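Rubredoxin\:oxygen oxidoreductase (Desulfovibrio gigas, PDB 1E5D) catalyses the four-electron reduction of one oxygen molecule to two water molecules, using a diiron centre and flavin mononucleotide as cofactors. Local coordinates at residues T4-G9 and E175-Q180; H11-I16 and G57-G62; G133-T138 and S153-E158; W18-F23 and M31-N36. One frame throughout, in Å; residues are numbered along the deposited sequence.

How the contacts relate
Contacts 1, 2 and 4 all reach the seven-stranded mixed sheet of the lactamase-fold domain: strand 4-7 at its edge, then strand 10-17, then strand 33-40. Contact 3 lies in the six-stranded second sheet. Along the chain contact 4 is nested inside contact 2, and the long loop closed by contact 1 encloses contacts 2, 3 and 4. The centres of contacts 1 and 2 are about 14 Å apart, those of contacts 2 and 4 about 15 Å, and those of contacts 3 and 4 about 30 Å. Contact 1 touches the three others, chiefly through Arg176 and residues 4-9, so it links the two sheets, while contact 4 borders the diiron site.

Contact 1 (T4-G9 and E175-Q180); sequences TKIIDG and ERFSDQ
Similar first torsions bring Thr4 and Phe177 together: Thr4 holds CG2 anti to its backbone N, with OG1 beside that nitrogen (chi1 -59°), and Phe177 swings CG anti to its carbonyl carbon (chi1 -68°). The two side chains approach from opposite directions, and the methyl CG2 of Thr4 reaches the far end of the ring, 4.0 Å from Phe177 CE2. The outermost ring atom, Phe177 CZ, lies 4.1 Å from the carbonyl oxygen of Lys5, while Ile6 adds its branch methyl, with CG2 at 4.4 Å from Phe177 CE1. Thr4 CG2 and the Lys5 oxygen meet the ring obliquely. Arg176 approaches more loosely, its CG 4.3 Å from Thr4 OG1.

On the loop side, Gln180 folds back so that OE1 accepts a hydrogen bond from Phe177 N (2.9 Å); together with the backbone bond from Gln180 N to Phe177 O, this fixes the turn from which the ring projects. Arg231 makes a cation-pi contact with the same ring, and Ile229 packs against both Phe177 and Ile6. The edge strand 4-7 of the first sheet of the metallo-beta-lactamase fold is thereby joined to the loop that leads into helix 183-198. No hydrogen bond or salt bridge crosses between 4-9 and 175-180, so their mutual attraction is one of van der Waals contact round a single buried aromatic ring.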
loop_
_atom_site.group_PDB
_atom_site.type_symbol
_atom_site.label_atom_id
_atom_site.label_comp_id
_atom_site.label_asym_id
_atom_site.label_seq_id
_atom_site.Cartn_x
_atom_site.Cartn_y
_atom_site.Cartn_z
ATOM N N THR A 4 6.383 38.217 8.854
ATOM C CA THR A 4 6.703 38.100 10.272
ATOM C C THR A 4 8.143 38.533 10.514
ATOM O O THR A 4 9.068 38.045 9.862
ATOM C CB THR A 4 6.479 36.667 10.789
ATOM O OG1 THR A 4 5.119 36.280 10.579
ATOM C CG2 THR A 4 6.712 36.608 12.287
ATOM N N LYS A 5 8.321 39.472 11.437
ATOM C CA LYS A 5 9.648 40.005 11.714
ATOM C C LYS A 5 10.406 39.021 12.588
ATOM O O LYS A 5 9.984 38.665 13.688
ATOM C CB LYS A 5 9.590 41.370 12.396
ATOM C CG LYS A 5 10.583 42.375 11.830
ATOM C CD LYS A 5 11.481 42.941 12.917
ATOM C CE LYS A 5 12.105 44.262 12.498
ATOM N NZ LYS A 5 11.515 45.416 13.233
ATOM N N ILE A 6 11.554 38.587 12.068
ATOM C CA ILE A 6 12.322 37.660 12.902
ATOM C C ILE A 6 13.249 38.499 13.776
ATOM O O ILE A 6 13.101 38.514 14.993
ATOM C CB ILE A 6 13.077 36.649 12.038
ATOM C CG1 ILE A 6 12.157 35.821 11.129
ATOM C CG2 ILE A 6 13.939 35.748 12.900
ATOM C CD1 ILE A 6 12.887 35.191 9.963
ATOM N N ILE A 7 14.144 39.177 13.087
ATOM C CA ILE A 7 14.996 40.240 13.580
ATOM C C ILE A 7 14.953 41.395 12.570
ATOM O O ILE A 7 14.448 41.233 11.460
ATOM C CB ILE A 7 16.456 39.831 13.815
ATOM C CG1 ILE A 7 17.176 39.299 12.575
ATOM C CG2 ILE A 7 16.548 38.821 14.947
ATOM C CD1 ILE A 7 18.650 39.054 12.802
ATOM N N ASP A 8 15.482 42.533 12.976
ATOM C CA ASP A 8 15.477 43.740 12.157
ATOM C C ASP A 8 16.013 43.443 10.767
ATOM O O ASP A 8 17.128 42.935 10.627
ATOM C CB ASP A 8 16.307 44.836 12.829
ATOM C CG ASP A 8 15.816 45.162 14.231
ATOM O OD1 ASP A 8 14.617 45.500 14.353
ATOM O OD2 ASP A 8 16.599 45.072 15.201
ATOM N N GLY A 9 15.214 43.735 9.745
ATOM C CA GLY A 9 15.623 43.481 8.376
ATOM C C GLY A 9 15.483 42.049 7.899
ATOM O O GLY A 9 15.807 41.777 6.740
ATOM N N GLU A 175 1.369 30.147 15.590
ATOM C CA GLU A 175 2.661 30.330 16.237
ATOM C C GLU A 175 3.779 30.021 15.239
ATOM O O GLU A 175 3.785 28.928 14.669
ATOM C CB GLU A 175 2.814 29.443 17.456
ATOM C CG GLU A 175 1.802 29.497 18.570
ATOM C CD GLU A 175 0.383 29.128 18.204
ATOM O OE1 GLU A 175 0.033 27.939 18.099
ATOM O OE2 GLU A 175 -0.386 30.088 17.968
ATOM N N ARG A 176 4.704 30.948 15.011
ATOM C CA ARG A 176 5.751 30.710 14.023
ATOM C C ARG A 176 7.111 30.451 14.666
ATOM O O ARG A 176 8.109 30.234 13.970
ATOM C CB ARG A 176 5.855 31.880 13.045
ATOM C CG ARG A 176 4.568 32.544 12.620
ATOM C CD ARG A 176 3.477 31.560 12.221
ATOM N NE ARG A 176 4.027 30.506 11.372
ATOM C CZ ARG A 176 4.252 30.708 10.079
ATOM N NH1 ARG A 176 3.960 31.893 9.555
ATOM N NH2 ARG A 176 4.758 29.735 9.336
ATOM N N PHE A 177 7.185 30.458 15.996
ATOM C CA PHE A 177 8.479 30.258 16.644
ATOM C C PHE A 177 8.491 29.065 17.585
ATOM O O PHE A 177 7.499 28.762 18.237
ATOM C CB PHE A 177 8.878 31.540 17.384
ATOM C CG PHE A 177 9.168 32.665 16.392
ATOM C CD1 PHE A 177 10.347 32.687 15.669
ATOM C CD2 PHE A 177 8.238 33.668 16.200
ATOM C CE1 PHE A 177 10.580 33.711 14.772
ATOM C CE2 PHE A 177 8.480 34.704 15.311
ATOM C CZ PHE A 177 9.657 34.726 14.590
ATOM N N SER A 178 9.639 28.396 17.631
ATOM C CA SER A 178 9.776 27.158 18.388
ATOM C C SER A 178 9.437 27.349 19.860
ATOM O O SER A 178 8.938 26.436 20.519
ATOM C CB SER A 178 11.194 26.600 18.232
ATOM O OG SER A 178 12.162 27.543 18.656
ATOM N N ASP A 179 9.706 28.536 20.401
ATOM C CA ASP A 179 9.448 28.769 21.817
ATOM C C ASP A 179 7.973 28.995 22.108
ATOM O O ASP A 179 7.592 29.166 23.260
ATOM C CB ASP A 179 10.226 29.993 22.313
ATOM C CG ASP A 179 9.859 31.254 21.558
ATOM O OD1 ASP A 179 8.900 31.955 21.953
ATOM O OD2 ASP A 179 10.536 31.555 20.559
ATOM N N GLN A 180 7.135 29.029 21.076
ATOM C CA GLN A 180 5.720 29.294 21.308
ATOM C C GLN A 180 4.901 28.013 21.255
ATOM O O GLN A 180 3.688 28.061 21.442
ATOM C CB GLN A 180 5.168 30.268 20.274
ATOM C CG GLN A 180 5.935 31.569 20.154
ATOM C CD GLN A 180 5.435 32.371 18.965
ATOM O OE1 GLN A 180 5.487 31.899 17.828
ATOM N NE2 GLN A 180 4.956 33.575 19.239
#

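Contact 2 (H11-I16 and G57-G62); sequences HLVGAI and GELLCG
Apolar packing comes first, with Val13 of the strand meeting Leu59 of the helix. The two side chains cross at about a right angle, and the methyls Val13 CG2 and Leu59 CD1 stand only 3.4 Å apart, a tight fit. With CG anti to the backbone N (chi1 172°) and chi2 at 62°, Leu59 directs CD1 to the valine. The second valine methyl, Val13 CG1, lies against the helix backbone at Gly62, 3.6 Å from Gly62 C, where no side chain intervenes.

Backbone packing follows at Gly14, the corner of the strand. Its CA comes 4.4 Å from Leu59 CA, and its carbonyl oxygen lies 3.7 Å from Glu58 CB. The backbone angles at this corner are of a kind suited to glycine.

Polar contact across the pair runs through water. Glu58, bent at chi2, lays its carboxylate beside Ala15, with OE1 3.4 Å from Ala15 CB. One water accepts from Ile16 N at 2.9 Å and donates to Glu58 OE1 at 2.9 Å; the same oxygen also takes a hydrogen bond from Gln2 NE2.

Helix 56-64 thus packs on strand 10-17 as one of the outer helices of the alpha-beta-beta-alpha metallo-beta-lactamase sandwich. Leu59 also touches Ala37 of the adjoining strand 33-40 and Leu91 of helix 88-95, while strand 10-17 is hydrogen-bonded to strands 4-7 and 33-40.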
loop_
_atom_site.group_PDB
_atom_site.type_symbol
_atom_site.label_atom_id
_atom_site.label_comp_id
_atom_site.label_asym_id
_atom_site.label_seq_id
_atom_site.Cartn_x
_atom_site.Cartn_y
_atom_site.Cartn_z
ATOM N N HIS A 11 12.663 39.012 7.441
ATOM C CA HIS A 11 11.257 38.645 7.608
ATOM C C HIS A 11 10.951 37.274 7.016
ATOM O O HIS A 11 11.474 36.877 5.977
ATOM C CB HIS A 11 10.333 39.677 6.964
ATOM C CG HIS A 11 10.668 41.089 7.336
ATOM N ND1 HIS A 11 9.892 41.833 8.200
ATOM C CD2 HIS A 11 11.698 41.882 6.957
ATOM C CE1 HIS A 11 10.431 43.029 8.338
ATOM N NE2 HIS A 11 11.520 43.081 7.594
ATOM N N LEU A 12 10.072 36.597 7.733
ATOM C CA LEU A 12 9.479 35.329 7.345
ATOM C C LEU A 12 8.295 35.592 6.422
ATOM O O LEU A 12 7.312 36.222 6.825
ATOM C CB LEU A 12 9.061 34.576 8.598
ATOM C CG LEU A 12 8.304 33.256 8.527
ATOM C CD1 LEU A 12 6.803 33.505 8.486
ATOM C CD2 LEU A 12 8.734 32.411 7.340
ATOM N N VAL A 13 8.366 35.115 5.182
ATOM C CA VAL A 13 7.198 35.232 4.306
ATOM C C VAL A 13 6.828 33.852 3.773
ATOM O O VAL A 13 7.633 32.919 3.825
ATOM C CB VAL A 13 7.434 36.187 3.126
ATOM C CG1 VAL A 13 7.458 37.631 3.600
ATOM C CG2 VAL A 13 8.735 35.852 2.410
ATOM N N GLY A 14 5.612 33.711 3.254
ATOM C CA GLY A 14 5.189 32.474 2.620
ATOM C C GLY A 14 3.754 32.097 2.902
ATOM O O GLY A 14 2.856 32.936 2.910
ATOM N N ALA A 15 3.513 30.806 3.153
ATOM C CA ALA A 15 2.145 30.361 3.357
ATOM C C ALA A 15 2.049 29.223 4.358
ATOM O O ALA A 15 2.848 28.290 4.354
ATOM C CB ALA A 15 1.548 29.924 2.026
ATOM N N ILE A 16 1.031 29.343 5.196
ATOM C CA ILE A 16 0.621 28.296 6.108
ATOM C C ILE A 16 -0.360 27.371 5.393
ATOM O O ILE A 16 -1.401 27.815 4.912
ATOM C CB ILE A 16 -0.040 28.824 7.389
ATOM C CG1 ILE A 16 0.666 30.021 8.018
ATOM C CG2 ILE A 16 -0.166 27.687 8.389
ATOM C CD1 ILE A 16 0.882 29.917 9.511
ATOM N N GLY A 57 1.094 33.850 -4.796
ATOM C CA GLY A 57 0.359 35.028 -4.365
ATOM C C GLY A 57 0.553 35.364 -2.904
ATOM O O GLY A 57 0.874 36.503 -2.557
ATOM N N GLU A 58 0.359 34.391 -2.005
ATOM C CA GLU A 58 0.551 34.716 -0.595
ATOM C C GLU A 58 1.987 35.165 -0.350
ATOM O O GLU A 58 2.243 36.006 0.504
ATOM C CB GLU A 58 0.246 33.530 0.310
ATOM C CG GLU A 58 -1.154 32.965 0.187
ATOM C CD GLU A 58 -1.641 32.393 1.508
ATOM O OE1 GLU A 58 -0.815 32.281 2.440
ATOM O OE2 GLU A 58 -2.844 32.062 1.588
ATOM N N LEU A 59 2.919 34.587 -1.103
ATOM C CA LEU A 59 4.319 34.963 -0.918
ATOM C C LEU A 59 4.524 36.413 -1.330
ATOM O O LEU A 59 5.101 37.206 -0.589
ATOM C CB LEU A 59 5.244 34.027 -1.695
ATOM C CG LEU A 59 6.724 34.394 -1.762
ATOM C CD1 LEU A 59 7.352 34.421 -0.374
ATOM C CD2 LEU A 59 7.479 33.425 -2.657
ATOM N N LEU A 60 4.043 36.767 -2.523
ATOM C CA LEU A 60 4.289 38.121 -3.020
ATOM C C LEU A 60 3.603 39.154 -2.134
ATOM O O LEU A 60 4.141 40.234 -1.893
ATOM C CB LEU A 60 3.825 38.257 -4.466
ATOM C CG LEU A 60 4.713 37.607 -5.529
ATOM C CD1 LEU A 60 3.940 37.455 -6.831
ATOM C CD2 LEU A 60 5.984 38.414 -5.721
ATOM N N CYS A 61 2.417 38.806 -1.651
ATOM C CA CYS A 61 1.687 39.700 -0.763
ATOM C C CYS A 61 2.524 39.981 0.478
ATOM O O CYS A 61 2.672 41.121 0.914
ATOM C CB CYS A 61 0.342 39.097 -0.364
ATOM S SG CYS A 61 -1.115 40.111 -0.726
ATOM N N GLY A 62 3.084 38.920 1.045
ATOM C CA GLY A 62 3.859 39.029 2.276
ATOM C C GLY A 62 5.077 39.892 2.037
ATOM O O GLY A 62 5.303 40.863 2.747
HETATM O O HOH W 1 -1.001 31.409 5.188
#

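Contact 3 (G133-T138 and S153-E158); sequences GKRTVT and SWFADE
The beta hairpin of strands 136-141 and 151-155, part of the second sheet of the metallo-beta-lactamase fold, has its open end here, where Thr138 faces Trp154 as an antiparallel hydrogen-bonded pair. Thr138 N donates to Trp154 O at 2.6 Å and Trp154 N to Thr138 O at 2.7 Å, both in the carbonyl planes.

The next residues add side-chain packing. Val137 lays CB over one face of the Phe155 ring in a CH-pi contact, 4.0 Å from the centroid and 23° off the normal, and Arg135 CB comes to the edge of the same ring. The valine's branch CG2, anti to the backbone N, also reaches Ser153 CB. Phe10 meets Phe155 edge-to-face from outside the hairpin.

Beyond the strands, Arg135 and Glu158 cross at about a right angle to form a salt bridge, NH1 to OE2 2.9 Å. The guanidinium and carboxylate planes lie 37° apart, and NH1 arrives from above the carboxylate plane, 40° out of it. Lys134 NZ makes a long salt bridge to the same Glu158 OE2 (3.9 Å) and sits over one face of the guanidinium, so one carboxylate oxygen probably balances two positive charges. Arg135 NH2 is held by Glu41 O as well.

Where the strands part, a single water donates to Thr136 O at 2.9 Å, accepts from Ala156 N at 3.2 Å, and is hydrogen-bonded to Thr138 OG1 at 2.9 Å.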
loop_
_atom_site.group_PDB
_atom_site.type_symbol
_atom_site.label_atom_id
_atom_site.label_comp_id
_atom_site.label_asym_id
_atom_site.label_seq_id
_atom_site.Cartn_x
_atom_site.Cartn_y
_atom_site.Cartn_z
ATOM N N GLY A 133 25.394 43.982 1.131
ATOM C CA GLY A 133 25.539 45.363 1.532
ATOM C C GLY A 133 26.125 45.432 2.934
ATOM O O GLY A 133 27.289 45.098 3.159
ATOM N N LYS A 134 25.310 45.845 3.904
ATOM C CA LYS A 134 25.788 45.835 5.287
ATOM C C LYS A 134 25.986 44.405 5.767
ATOM O O LYS A 134 26.926 44.091 6.504
ATOM C CB LYS A 134 24.824 46.606 6.191
ATOM C CG LYS A 134 24.203 45.760 7.286
ATOM C CD LYS A 134 23.087 46.480 8.019
ATOM C CE LYS A 134 23.317 46.495 9.521
ATOM N NZ LYS A 134 23.041 45.179 10.161
ATOM N N ARG A 135 25.114 43.471 5.370
ATOM C CA ARG A 135 25.320 42.103 5.858
ATOM C C ARG A 135 26.131 41.294 4.866
ATOM O O ARG A 135 26.217 41.646 3.692
ATOM C CB ARG A 135 23.976 41.418 6.133
ATOM C CG ARG A 135 23.293 41.977 7.369
ATOM C CD ARG A 135 21.850 41.551 7.521
ATOM N NE ARG A 135 20.903 42.647 7.302
ATOM C CZ ARG A 135 20.177 43.172 8.284
ATOM N NH1 ARG A 135 20.321 42.687 9.512
ATOM N NH2 ARG A 135 19.323 44.161 8.071
ATOM N N THR A 136 26.721 40.194 5.327
ATOM C CA THR A 136 27.350 39.269 4.374
ATOM C C THR A 136 26.959 37.835 4.716
ATOM O O THR A 136 27.089 37.360 5.845
ATOM C CB THR A 136 28.871 39.479 4.300
ATOM O OG1 THR A 136 29.572 38.260 4.560
ATOM C CG2 THR A 136 29.328 40.483 5.354
ATOM N N VAL A 137 26.434 37.113 3.726
ATOM C CA VAL A 137 25.945 35.759 3.980
ATOM C C VAL A 137 26.954 34.721 3.523
ATOM O O VAL A 137 27.705 34.943 2.570
ATOM C CB VAL A 137 24.586 35.530 3.291
ATOM C CG1 VAL A 137 24.682 35.804 1.800
ATOM C CG2 VAL A 137 24.093 34.116 3.554
ATOM N N THR A 138 26.983 33.575 4.202
ATOM C CA THR A 138 27.920 32.516 3.822
ATOM C C THR A 138 27.201 31.226 3.454
ATOM O O THR A 138 26.269 30.793 4.135
ATOM C CB THR A 138 28.915 32.262 4.966
ATOM O OG1 THR A 138 29.666 33.466 5.175
ATOM C CG2 THR A 138 29.896 31.166 4.589
ATOM N N SER A 153 22.288 28.602 4.335
ATOM C CA SER A 153 22.836 29.954 4.336
ATOM C C SER A 153 23.057 30.460 5.754
ATOM O O SER A 153 22.189 30.354 6.609
ATOM C CB SER A 153 21.928 30.936 3.595
ATOM O OG SER A 153 22.085 30.777 2.198
ATOM N N TRP A 154 24.245 31.005 5.952
ATOM C CA TRP A 154 24.670 31.446 7.268
ATOM C C TRP A 154 24.946 32.945 7.309
ATOM O O TRP A 154 25.717 33.470 6.506
ATOM C CB TRP A 154 25.936 30.689 7.659
ATOM C CG TRP A 154 26.492 30.999 9.010
ATOM C CD1 TRP A 154 27.783 31.336 9.312
ATOM C CD2 TRP A 154 25.774 30.997 10.252
ATOM N NE1 TRP A 154 27.910 31.547 10.662
ATOM C CE2 TRP A 154 26.693 31.345 11.262
ATOM C CE3 TRP A 154 24.446 30.737 10.604
ATOM C CZ2 TRP A 154 26.318 31.435 12.602
ATOM C CZ3 TRP A 154 24.078 30.829 11.937
ATOM C CH2 TRP A 154 25.013 31.176 12.923
ATOM N N PHE A 155 24.296 33.586 8.260
ATOM C CA PHE A 155 24.578 34.947 8.692
ATOM C C PHE A 155 25.360 34.855 10.007
ATOM O O PHE A 155 24.775 34.735 11.083
ATOM C CB PHE A 155 23.298 35.763 8.846
ATOM C CG PHE A 155 22.732 36.203 7.501
ATOM C CD1 PHE A 155 23.165 37.366 6.888
ATOM C CD2 PHE A 155 21.770 35.439 6.862
ATOM C CE1 PHE A 155 22.671 37.767 5.663
ATOM C CE2 PHE A 155 21.264 35.834 5.637
ATOM C CZ PHE A 155 21.718 36.993 5.034
ATOM N N ALA A 156 26.679 34.879 9.866
ATOM C CA ALA A 156 27.587 34.715 10.996
ATOM C C ALA A 156 27.385 35.812 12.027
ATOM O O ALA A 156 27.319 35.574 13.234
ATOM C CB ALA A 156 29.032 34.691 10.518
ATOM N N ASP A 157 27.272 37.059 11.572
ATOM C CA ASP A 157 27.069 38.110 12.574
ATOM C C ASP A 157 25.699 38.002 13.221
ATOM O O ASP A 157 25.601 37.993 14.448
ATOM C CB ASP A 157 27.310 39.477 11.928
ATOM C CG ASP A 157 28.796 39.655 11.639
ATOM O OD1 ASP A 157 29.591 39.641 12.605
ATOM O OD2 ASP A 157 29.147 39.794 10.448
ATOM N N GLU A 158 24.631 37.908 12.435
ATOM C CA GLU A 158 23.298 37.789 13.011
ATOM C C GLU A 158 23.045 36.413 13.617
ATOM O O GLU A 158 22.062 36.245 14.344
ATOM C CB GLU A 158 22.231 38.078 11.952
ATOM C CG GLU A 158 22.015 39.573 11.754
ATOM C CD GLU A 158 22.874 40.121 10.628
ATOM O OE1 GLU A 158 23.692 39.359 10.069
ATOM O OE2 GLU A 158 22.714 41.321 10.315
HETATM O O HOH W 2 28.476 35.167 7.192
#

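Contact 4 (W18-F23 and M31-N36); sequences WNSRDF and MGTTYN
Phe23 and Thr33 cross at about a right angle, with the threonine methyl CG2 at the edge of the ring and in its plane, 3.4 Å from Phe23 CE1. The hydroxyl of the same threonine comes obliquely to that corner, OG1 also 3.4 Å from Phe23 CE1. Phe23 turns CG anti to its backbone N (chi1 -162°), which carries the ring to Thr33. Ser20 closes in from another direction: its CB is 3.7 Å from Thr33 CG2, and its OG lies in the plane of the Phe23 ring, at the edge. More loosely, Tyr35 OH approaches Phe23 CE1.

Strand 33-40 belongs to the first sheet of the metallo-beta-lactamase fold, and this part of it backs the diiron site. The Phe23 ring, which lies about 4 Å from the bound oxygen molecule, meets the diiron-site residue His226 edge-to-face. Thr34 O holds His226 ND1 from the second shell, and Tyr35 OH is hydrogen-bonded to His24 NE2.

Loop residues 18-21 pass beside Gly32. Arg21 bends at chi2 and brings NH1 to two carbonyls: Trp18 O at 2.9 Å, on a lone pair, and Ser20 O at 3.2 Å, met from above the carbonyl plane by a nearly straight N-H (167°). Both acceptors lie in the guanidinium plane. Gly32, without a side chain, fits beside these oxygens, its CA 3.6 Å from Ser20 O in a CA-H...O contact and 3.7 Å from Trp18 O.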
loop_
_atom_site.group_PDB
_atom_site.type_symbol
_atom_site.label_atom_id
_atom_site.label_comp_id
_atom_site.label_asym_id
_atom_site.label_seq_id
_atom_site.Cartn_x
_atom_site.Cartn_y
_atom_site.Cartn_z
ATOM N N TRP A 18 -2.654 24.803 6.241
ATOM C CA TRP A 18 -3.429 24.097 7.247
ATOM C C TRP A 18 -3.932 22.727 6.807
ATOM O O TRP A 18 -3.963 21.803 7.618
ATOM C CB TRP A 18 -4.648 24.935 7.621
ATOM C CG TRP A 18 -4.374 26.313 8.115
ATOM C CD1 TRP A 18 -4.290 27.472 7.405
ATOM C CD2 TRP A 18 -4.145 26.667 9.484
ATOM N NE1 TRP A 18 -4.024 28.527 8.248
ATOM C CE2 TRP A 18 -3.931 28.054 9.526
ATOM C CE3 TRP A 18 -4.108 25.924 10.666
ATOM C CZ2 TRP A 18 -3.678 28.723 10.724
ATOM C CZ3 TRP A 18 -3.855 26.593 11.850
ATOM C CH2 TRP A 18 -3.643 27.978 11.870
ATOM N N ASN A 19 -4.337 22.597 5.546
ATOM C CA ASN A 19 -5.035 21.400 5.094
ATOM C C ASN A 19 -4.143 20.271 4.605
ATOM O O ASN A 19 -4.649 19.189 4.287
ATOM C CB ASN A 19 -6.003 21.777 3.959
ATOM C CG ASN A 19 -7.021 22.797 4.415
ATOM O OD1 ASN A 19 -7.274 22.945 5.605
ATOM N ND2 ASN A 19 -7.629 23.510 3.477
ATOM N N SER A 20 -2.837 20.499 4.532
ATOM C CA SER A 20 -1.940 19.466 4.022
ATOM C C SER A 20 -2.060 18.173 4.807
ATOM O O SER A 20 -1.835 18.099 6.019
ATOM C CB SER A 20 -0.495 19.969 4.056
ATOM O OG SER A 20 0.406 19.008 3.533
ATOM N N ARG A 21 -2.414 17.078 4.131
ATOM C CA ARG A 21 -2.369 15.826 4.895
ATOM C C ARG A 21 -1.461 14.865 4.133
ATOM O O ARG A 21 -0.523 14.322 4.713
ATOM C CB ARG A 21 -3.759 15.266 5.141
ATOM C CG ARG A 21 -4.631 16.185 5.989
ATOM C CD ARG A 21 -4.200 16.108 7.456
ATOM N NE ARG A 21 -5.166 16.814 8.294
ATOM C CZ ARG A 21 -5.209 18.129 8.455
ATOM N NH1 ARG A 21 -4.335 18.921 7.843
ATOM N NH2 ARG A 21 -6.138 18.657 9.239
ATOM N N ASP A 22 -1.762 14.704 2.852
ATOM C CA ASP A 22 -0.844 14.039 1.935
ATOM C C ASP A 22 0.312 15.013 1.688
ATOM O O ASP A 22 0.166 15.957 0.913
ATOM C CB ASP A 22 -1.508 13.628 0.630
ATOM C CG ASP A 22 -0.578 13.107 -0.444
ATOM O OD1 ASP A 22 0.659 13.061 -0.279
ATOM O OD2 ASP A 22 -1.078 12.716 -1.528
ATOM N N PHE A 23 1.432 14.773 2.353
ATOM C CA PHE A 23 2.612 15.612 2.192
ATOM C C PHE A 23 3.490 15.083 1.061
ATOM O O PHE A 23 4.186 14.074 1.193
ATOM C CB PHE A 23 3.399 15.692 3.504
ATOM C CG PHE A 23 4.367 16.862 3.548
ATOM C CD1 PHE A 23 3.902 18.159 3.686
ATOM C CD2 PHE A 23 5.731 16.649 3.446
ATOM C CE1 PHE A 23 4.766 19.239 3.719
ATOM C CE2 PHE A 23 6.607 17.722 3.478
ATOM C CZ PHE A 23 6.125 19.012 3.615
ATOM N N MET A 31 -0.533 17.556 10.906
ATOM C CA MET A 31 -0.665 18.878 11.504
ATOM C C MET A 31 -0.518 19.964 10.456
ATOM O O MET A 31 -0.305 21.140 10.751
ATOM C CB MET A 31 0.391 19.079 12.590
ATOM C CG MET A 31 -0.083 18.737 13.995
ATOM S SD MET A 31 1.251 18.738 15.206
ATOM C CE MET A 31 2.419 17.627 14.418
ATOM N N GLY A 32 -0.625 19.584 9.181
ATOM C CA GLY A 32 -0.466 20.616 8.165
ATOM C C GLY A 32 1.014 20.894 7.968
ATOM O O GLY A 32 1.859 20.103 8.369
ATOM N N THR A 33 1.323 22.018 7.349
ATOM C CA THR A 33 2.713 22.384 7.128
ATOM C C THR A 33 2.761 23.848 6.717
ATOM O O THR A 33 1.755 24.550 6.598
ATOM C CB THR A 33 3.356 21.480 6.070
ATOM O OG1 THR A 33 4.737 21.811 5.881
ATOM C CG2 THR A 33 2.695 21.698 4.711
ATOM N N THR A 34 3.974 24.351 6.503
ATOM C CA THR A 34 4.100 25.713 6.014
ATOM C C THR A 34 5.134 25.732 4.891
ATOM O O THR A 34 5.910 24.805 4.675
ATOM C CB THR A 34 4.522 26.738 7.083
ATOM O OG1 THR A 34 5.928 26.613 7.367
ATOM C CG2 THR A 34 3.782 26.500 8.387
ATOM N N TYR A 35 5.124 26.851 4.182
ATOM C CA TYR A 35 6.164 27.075 3.178
ATOM C C TYR A 35 6.827 28.398 3.540
ATOM O O TYR A 35 6.188 29.446 3.431
ATOM C CB TYR A 35 5.534 27.028 1.788
ATOM C CG TYR A 35 4.919 25.660 1.547
ATOM C CD1 TYR A 35 5.759 24.583 1.281
ATOM C CD2 TYR A 35 3.551 25.447 1.603
ATOM C CE1 TYR A 35 5.250 23.322 1.065
ATOM C CE2 TYR A 35 3.030 24.185 1.382
ATOM C CZ TYR A 35 3.881 23.136 1.115
ATOM O OH TYR A 35 3.388 21.870 0.891
ATOM N N ASN A 36 8.063 28.291 3.996
ATOM C CA ASN A 36 8.826 29.387 4.558
ATOM C C ASN A 36 9.861 29.913 3.575
ATOM O O ASN A 36 10.677 29.180 3.038
ATOM C CB ASN A 36 9.531 28.953 5.848
ATOM C CG ASN A 36 8.552 28.490 6.912
ATOM O OD1 ASN A 36 7.375 28.830 6.874
ATOM N ND2 ASN A 36 9.043 27.710 7.871
#